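Long-range contacts in DsbA-like disulfide oxidoreductase (Wolbachia endosymbiont of Drosophila melanogaster, PDB 6EEZ), which acts as a homotrimeric thiol-disulfide exchange protein of the thioredoxin superfamily, a disulfide isomerase that probably reshuffles disulfide bonds in substrate proteins: residues A81-L86 with D138-M143; L23-S28 with I67-P72. All blocks are in the same frame, centred on the assembly; numbering follows the deposited sequence.

Contact 1: A81-L86 with D138-M143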
loop_
_atom_site.group_PDB
_atom_site.type_symbol
_atom_site.label_atom_id
_atom_site.label_comp_id
_atom_site.label_asym_id
_atom_site.label_seq_id
_atom_site.Cartn_x
_atom_site.Cartn_y
_atom_site.Cartn_z
ATOM N N ALA A 81 3.333 -9.022 -8.734
ATOM C CA ALA A 81 4.007 -8.637 -7.511
ATOM C C ALA A 81 2.963 -8.260 -6.461
ATOM O O ALA A 81 3.106 -8.589 -5.285
ATOM C CB ALA A 81 4.982 -7.501 -7.765
ATOM N N ALA A 82 1.872 -7.641 -6.895
ATOM C CA ALA A 82 0.809 -7.297 -5.965
ATOM C C ALA A 82 0.179 -8.562 -5.398
ATOM O O ALA A 82 0.008 -8.673 -4.187
ATOM C CB ALA A 82 -0.253 -6.427 -6.635
ATOM N N LYS A 83 -0.161 -9.506 -6.268
ATOM C CA LYS A 83 -0.792 -10.749 -5.844
ATOM C C LYS A 83 0.103 -11.536 -4.880
ATOM O O LYS A 83 -0.367 -12.154 -3.919
ATOM C CB LYS A 83 -1.114 -11.641 -7.054
ATOM C CG LYS A 83 -2.170 -11.103 -8.030
ATOM C CD LYS A 83 -3.541 -11.715 -7.778
ATOM C CE LYS A 83 -4.580 -11.255 -8.797
ATOM N NZ LYS A 83 -5.440 -12.375 -9.278
ATOM N N SER A 84 1.398 -11.522 -5.167
ATOM C CA SER A 84 2.373 -12.261 -4.384
ATOM C C SER A 84 2.475 -11.638 -2.987
ATOM O O SER A 84 2.512 -12.346 -1.973
ATOM C CB SER A 84 3.729 -12.262 -5.110
ATOM O OG SER A 84 3.625 -12.803 -6.431
ATOM N N ALA A 85 2.475 -10.311 -2.939
ATOM C CA ALA A 85 2.516 -9.580 -1.681
ATOM C C ALA A 85 1.397 -10.024 -0.754
ATOM O O ALA A 85 1.629 -10.341 0.412
ATOM C CB ALA A 85 2.428 -8.092 -1.928
ATOM N N LEU A 86 0.175 -10.059 -1.259
ATOM C CA LEU A 86 -0.926 -10.469 -0.406
ATOM C C LEU A 86 -0.850 -11.971 -0.103
ATOM O O LEU A 86 -1.344 -12.408 0.926
ATOM C CB LEU A 86 -2.264 -10.108 -1.040
ATOM C CG LEU A 86 -2.558 -8.610 -1.038
ATOM C CD1 LEU A 86 -3.840 -8.285 -1.807
ATOM C CD2 LEU A 86 -2.676 -8.126 0.391
ATOM N N ASP A 138 -9.305 -16.231 -4.760
ATOM C CA ASP A 138 -10.520 -15.412 -4.784
ATOM C C ASP A 138 -10.391 -14.157 -3.925
ATOM O O ASP A 138 -10.837 -13.088 -4.326
ATOM C CB ASP A 138 -11.733 -16.205 -4.300
ATOM C CG ASP A 138 -12.117 -17.312 -5.237
ATOM O OD1 ASP A 138 -11.502 -17.392 -6.323
ATOM O OD2 ASP A 138 -13.037 -18.095 -4.894
ATOM N N LYS A 139 -9.792 -14.278 -2.740
ATOM C CA LYS A 139 -9.802 -13.167 -1.800
ATOM C C LYS A 139 -8.775 -12.127 -2.192
ATOM O O LYS A 139 -9.005 -10.935 -2.039
ATOM C CB LYS A 139 -9.545 -13.639 -0.383
ATOM C CG LYS A 139 -9.649 -12.525 0.632
ATOM C CD LYS A 139 -10.582 -12.905 1.771
ATOM C CE LYS A 139 -12.045 -12.848 1.343
ATOM N NZ LYS A 139 -12.941 -13.389 2.399
ATOM N N ILE A 140 -7.638 -12.584 -2.697
ATOM C CA ILE A 140 -6.622 -11.676 -3.210
ATOM C C ILE A 140 -7.183 -10.903 -4.405
ATOM O O ILE A 140 -6.992 -9.697 -4.523
ATOM C CB ILE A 140 -5.351 -12.436 -3.641
ATOM C CG1 ILE A 140 -4.685 -13.070 -2.416
ATOM C CG2 ILE A 140 -4.390 -11.499 -4.363
ATOM C CD1 ILE A 140 -3.635 -14.102 -2.747
ATOM N N GLU A 141 -7.846 -11.624 -5.301
ATOM C CA GLU A 141 -8.427 -11.024 -6.484
ATOM C C GLU A 141 -9.437 -9.953 -6.054
ATOM O O GLU A 141 -9.416 -8.839 -6.560
ATOM C CB GLU A 141 -9.087 -12.100 -7.356
ATOM C CG GLU A 141 -9.965 -11.565 -8.494
ATOM C CD GLU A 141 -9.160 -10.867 -9.591
ATOM O OE1 GLU A 141 -7.914 -11.007 -9.606
ATOM O OE2 GLU A 141 -9.776 -10.198 -10.451
ATOM N N GLN A 142 -10.294 -10.303 -5.097
ATOM C CA GLN A 142 -11.308 -9.391 -4.573
ATOM C C GLN A 142 -10.687 -8.139 -3.982
ATOM O O GLN A 142 -11.169 -7.025 -4.230
ATOM C CB GLN A 142 -12.162 -10.092 -3.514
ATOM C CG GLN A 142 -13.379 -9.307 -3.084
ATOM C CD GLN A 142 -14.231 -10.049 -2.064
ATOM O OE1 GLN A 142 -13.968 -9.975 -0.866
ATOM N NE2 GLN A 142 -15.264 -10.763 -2.535
ATOM N N MET A 143 -9.613 -8.322 -3.215
ATOM C CA MET A 143 -8.966 -7.191 -2.545
ATOM C C MET A 143 -8.329 -6.240 -3.543
ATOM O O MET A 143 -8.350 -5.029 -3.348
ATOM C CB MET A 143 -7.909 -7.675 -1.543
ATOM C CG MET A 143 -8.484 -8.300 -0.276
ATOM S SD MET A 143 -7.223 -9.090 0.771
ATOM C CE MET A 143 -6.402 -7.642 1.427
#
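Lys83 and Glu141 form a salt bridge at the margin of this helix-helix contact, with Lys83 NZ 2.8 Å from Glu141 OE1 and approaching that oxygen nearly along its C-O bond. The lysine reaches across because its chain bends at chi2 (-99°) and again at its end. Glu141 starts off away from helix 81-86; a bend at chi2 (69°) brings its carboxylate back towards the ammonium group. The second oxygen, Glu141 OE2, is bonded to Asn145 one turn further on, so both carboxylate oxygens are engaged and the group is less able to rotate.

The methylene chain of Lys83 also serves as packing surface. Its CD lies 3.5 Å from Ile140 CG2, placing the apolar part of the lysine over the isoleucine before the charged tip reaches Glu141. Further inward, Leu86 and Ile140 run past one another in opposite directions, Leu86 CB standing 4.1 Å from Ile140 CG1. Leu86 CD1 lies between Met143 CB and Ile140 CG2, while Leu86 CD2 meets the terminal methyl, Met143 CE, at 3.9 Å.

The two helical segments approach to 9.9 Å and cross at 122°, between perpendicular and antiparallel. Both belong to the helical region inserted in the thioredoxin fold between strands 65-70 and 161-164, as in DsbA-like proteins. Ile144 continues the seam against Ala82 and Lys83, and Phe90 receives Met143. Helix 96-105 packs against Ser84 and Ala85 of helix 76-91, while Leu86 also touches Pro26, leading towards the edge of the central sheet.

Contact 2: L23-S28 with I67-P72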
loop_
_atom_site.group_PDB
_atom_site.type_symbol
_atom_site.label_atom_id
_atom_site.label_comp_id
_atom_site.label_asym_id
_atom_site.label_seq_id
_atom_site.Cartn_x
_atom_site.Cartn_y
_atom_site.Cartn_z
ATOM N N LEU A 23 -10.423 -2.754 7.377
ATOM C CA LEU A 23 -9.509 -3.381 8.320
ATOM C C LEU A 23 -8.901 -4.690 7.805
ATOM O O LEU A 23 -7.982 -5.206 8.408
ATOM C CB LEU A 23 -10.229 -3.635 9.656
ATOM C CG LEU A 23 -10.548 -2.451 10.590
ATOM C CD1 LEU A 23 -9.366 -1.516 10.737
ATOM C CD2 LEU A 23 -11.759 -1.661 10.116
ATOM N N THR A 24 -9.396 -5.225 6.696
ATOM C CA THR A 24 -8.905 -6.508 6.181
ATOM C C THR A 24 -7.635 -6.375 5.326
ATOM O O THR A 24 -7.106 -7.368 4.818
ATOM C CB THR A 24 -9.960 -7.216 5.323
ATOM O OG1 THR A 24 -10.199 -6.445 4.152
ATOM C CG2 THR A 24 -11.263 -7.389 6.069
ATOM N N TYR A 25 -7.139 -5.159 5.174
ATOM C CA TYR A 25 -5.953 -4.919 4.358
ATOM C C TYR A 25 -4.717 -4.841 5.240
ATOM O O TYR A 25 -4.843 -4.561 6.414
ATOM C CB TYR A 25 -6.116 -3.630 3.536
ATOM C CG TYR A 25 -6.968 -3.821 2.317
ATOM C CD1 TYR A 25 -6.422 -4.293 1.128
ATOM C CD2 TYR A 25 -8.332 -3.539 2.349
ATOM C CE1 TYR A 25 -7.221 -4.477 -0.004
ATOM C CE2 TYR A 25 -9.128 -3.712 1.240
ATOM C CZ TYR A 25 -8.576 -4.180 0.059
ATOM O OH TYR A 25 -9.393 -4.347 -1.053
ATOM N N PRO A 26 -3.525 -5.075 4.678
ATOM C CA PRO A 26 -2.331 -5.126 5.535
ATOM C C PRO A 26 -1.984 -3.771 6.104
ATOM O O PRO A 26 -2.118 -2.775 5.379
ATOM C CB PRO A 26 -1.203 -5.608 4.587
ATOM C CG PRO A 26 -1.887 -6.140 3.389
ATOM C CD PRO A 26 -3.199 -5.368 3.276
ATOM N N TYR A 27 -1.489 -3.749 7.342
ATOM C CA TYR A 27 -1.103 -2.518 7.992
ATOM C C TYR A 27 0.156 -2.689 8.870
ATOM O O TYR A 27 0.475 -3.784 9.340
ATOM C CB TYR A 27 -2.269 -1.977 8.852
ATOM C CG TYR A 27 -2.414 -2.683 10.199
ATOM C CD1 TYR A 27 -1.665 -2.283 11.282
ATOM C CD2 TYR A 27 -3.289 -3.744 10.365
ATOM C CE1 TYR A 27 -1.753 -2.929 12.502
ATOM C CE2 TYR A 27 -3.405 -4.406 11.595
ATOM C CZ TYR A 27 -2.622 -3.989 12.664
ATOM O OH TYR A 27 -2.678 -4.602 13.911
ATOM N N SER A 28 0.853 -1.579 9.102
ATOM C CA SER A 28 1.927 -1.530 10.093
ATOM C C SER A 28 1.719 -0.343 11.005
ATOM O O SER A 28 0.934 0.561 10.707
ATOM C CB SER A 28 3.294 -1.436 9.416
ATOM O OG SER A 28 3.508 -2.553 8.575
ATOM N N ILE A 67 -1.961 1.683 6.484
ATOM C CA ILE A 67 -2.596 0.622 5.713
ATOM C C ILE A 67 -2.017 0.616 4.298
ATOM O O ILE A 67 -1.809 1.673 3.717
ATOM C CB ILE A 67 -4.120 0.815 5.676
ATOM C CG1 ILE A 67 -4.658 0.793 7.096
ATOM C CG2 ILE A 67 -4.804 -0.246 4.809
ATOM C CD1 ILE A 67 -6.106 1.142 7.204
ATOM N N PHE A 68 -1.757 -0.574 3.761
ATOM C CA PHE A 68 -1.150 -0.745 2.427
ATOM C C PHE A 68 -2.196 -1.195 1.429
ATOM O O PHE A 68 -2.792 -2.273 1.582
ATOM C CB PHE A 68 -0.015 -1.768 2.454
ATOM C CG PHE A 68 1.109 -1.408 3.389
ATOM C CD1 PHE A 68 2.102 -0.518 3.002
ATOM C CD2 PHE A 68 1.165 -1.958 4.657
ATOM C CE1 PHE A 68 3.149 -0.180 3.865
ATOM C CE2 PHE A 68 2.217 -1.627 5.539
ATOM C CZ PHE A 68 3.198 -0.727 5.130
ATOM N N ARG A 69 -2.433 -0.354 0.420
ATOM C CA ARG A 69 -3.306 -0.713 -0.689
ATOM C C ARG A 69 -2.536 -0.978 -1.958
ATOM O O ARG A 69 -2.015 -0.071 -2.587
ATOM C CB ARG A 69 -4.322 0.383 -0.929
ATOM C CG ARG A 69 -5.308 0.455 0.184
ATOM C CD ARG A 69 -5.999 -0.880 0.342
ATOM N NE ARG A 69 -7.286 -0.681 0.962
ATOM C CZ ARG A 69 -8.454 -0.639 0.339
ATOM N NH1 ARG A 69 -8.554 -0.842 -0.957
ATOM N NH2 ARG A 69 -9.536 -0.433 1.055
ATOM N N ASP A 70 -2.473 -2.254 -2.306
ATOM C CA ASP A 70 -1.791 -2.708 -3.501
ATOM C C ASP A 70 -2.695 -2.412 -4.683
ATOM O O ASP A 70 -3.749 -3.037 -4.825
ATOM C CB ASP A 70 -1.467 -4.201 -3.391
ATOM C CG ASP A 70 -0.321 -4.471 -2.438
ATOM O OD1 ASP A 70 0.825 -4.098 -2.765
ATOM O OD2 ASP A 70 -0.565 -5.025 -1.349
ATOM N N ALA A 71 -2.296 -1.445 -5.502
ATOM C CA ALA A 71 -3.142 -0.966 -6.606
ATOM C C ALA A 71 -2.386 -1.057 -7.913
ATOM O O ALA A 71 -2.004 -0.039 -8.490
ATOM C CB ALA A 71 -3.593 0.452 -6.356
ATOM N N PRO A 72 -2.145 -2.287 -8.376
ATOM C CA PRO A 72 -1.430 -2.497 -9.634
ATOM C C PRO A 72 -2.210 -1.922 -10.824
ATOM O O PRO A 72 -3.372 -2.310 -11.028
ATOM C CB PRO A 72 -1.316 -4.018 -9.713
ATOM C CG PRO A 72 -2.468 -4.515 -8.913
ATOM C CD PRO A 72 -2.623 -3.553 -7.794
#
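Phe68, Tyr25 and Ile67 bury the most surface where the chain enters edge strand 27-29 beside strand 65-70. Tyr25 lies flat against the guanidinium of Arg69, the two planes 10° apart and their centres separated by 3.5 Å. This is a stacked cation-pi contact: Arg69 CZ sits over the ring face, and Arg69 CD adds a CH-pi contact to the same face, 3.7 Å from the ring centroid of Tyr25. A bend at chi2 (-57°) lays the arginine across the ring, its NE above the middle. Both polar ends are tied to helix 137-154, Tyr25 OH by a hydrogen bond to Met143 O and Arg69 NH1 by one to Ser147 OG.

Phe68 is held at backbone and ring. Its amide N donates to Pro26 O at 2.8 Å in a nearly straight bond, with an N-H...O angle of 170°. The same carbonyl oxygen receives a CA-H...O contact from Ile67 CA at 3.4 Å. Further along the same side of the phenyl ring, Ser28 OG lies near its plane, 3.4 Å from the edge atom Phe68 CE2. His100, Tyr66 and Tyr96 bring further rings to Phe68.

Ile67 pairs with Tyr27 as an antiparallel, non-hydrogen-bonded pair, which joins edge strand 27-29 to strand 65-70 in the 1-3-2-4-5 order of the thioredoxin-fold sheet. Its two branches divide the packing: CG2 touches Tyr25 CB at 3.8 Å, and CG1 reaches Tyr27 CB.

The aromatic face and the hydroxyl of Ser147 probably help to accommodate the buried Arg69 cation. With ring and guanidinium both anchored to helix 137-154, the stack is probably restricted in sliding and joins the sheet edge to that helix.

In the fold
After two N-terminal helices the chain passes through 23-28 into the edge strand, then through strand 36-41 and the region of the Cys45-Cys48 disulfide before strand 65-70 returns beside it; contact 2 closes this loop. Helix 76-91 follows, and after three intervening helices 137-154 comes back across it, closing the second, largely helical loop, which contains no strand, at contact 1. The loops lie in series, neither enclosing the other, yet their contacts sit about 10 Å apart, centre to centre. Met143 CE packed on Thr24 O and Ala82 on Pro72 bridge them. Together they tie the edge of the thioredoxin-fold sheet to the helices packed against it.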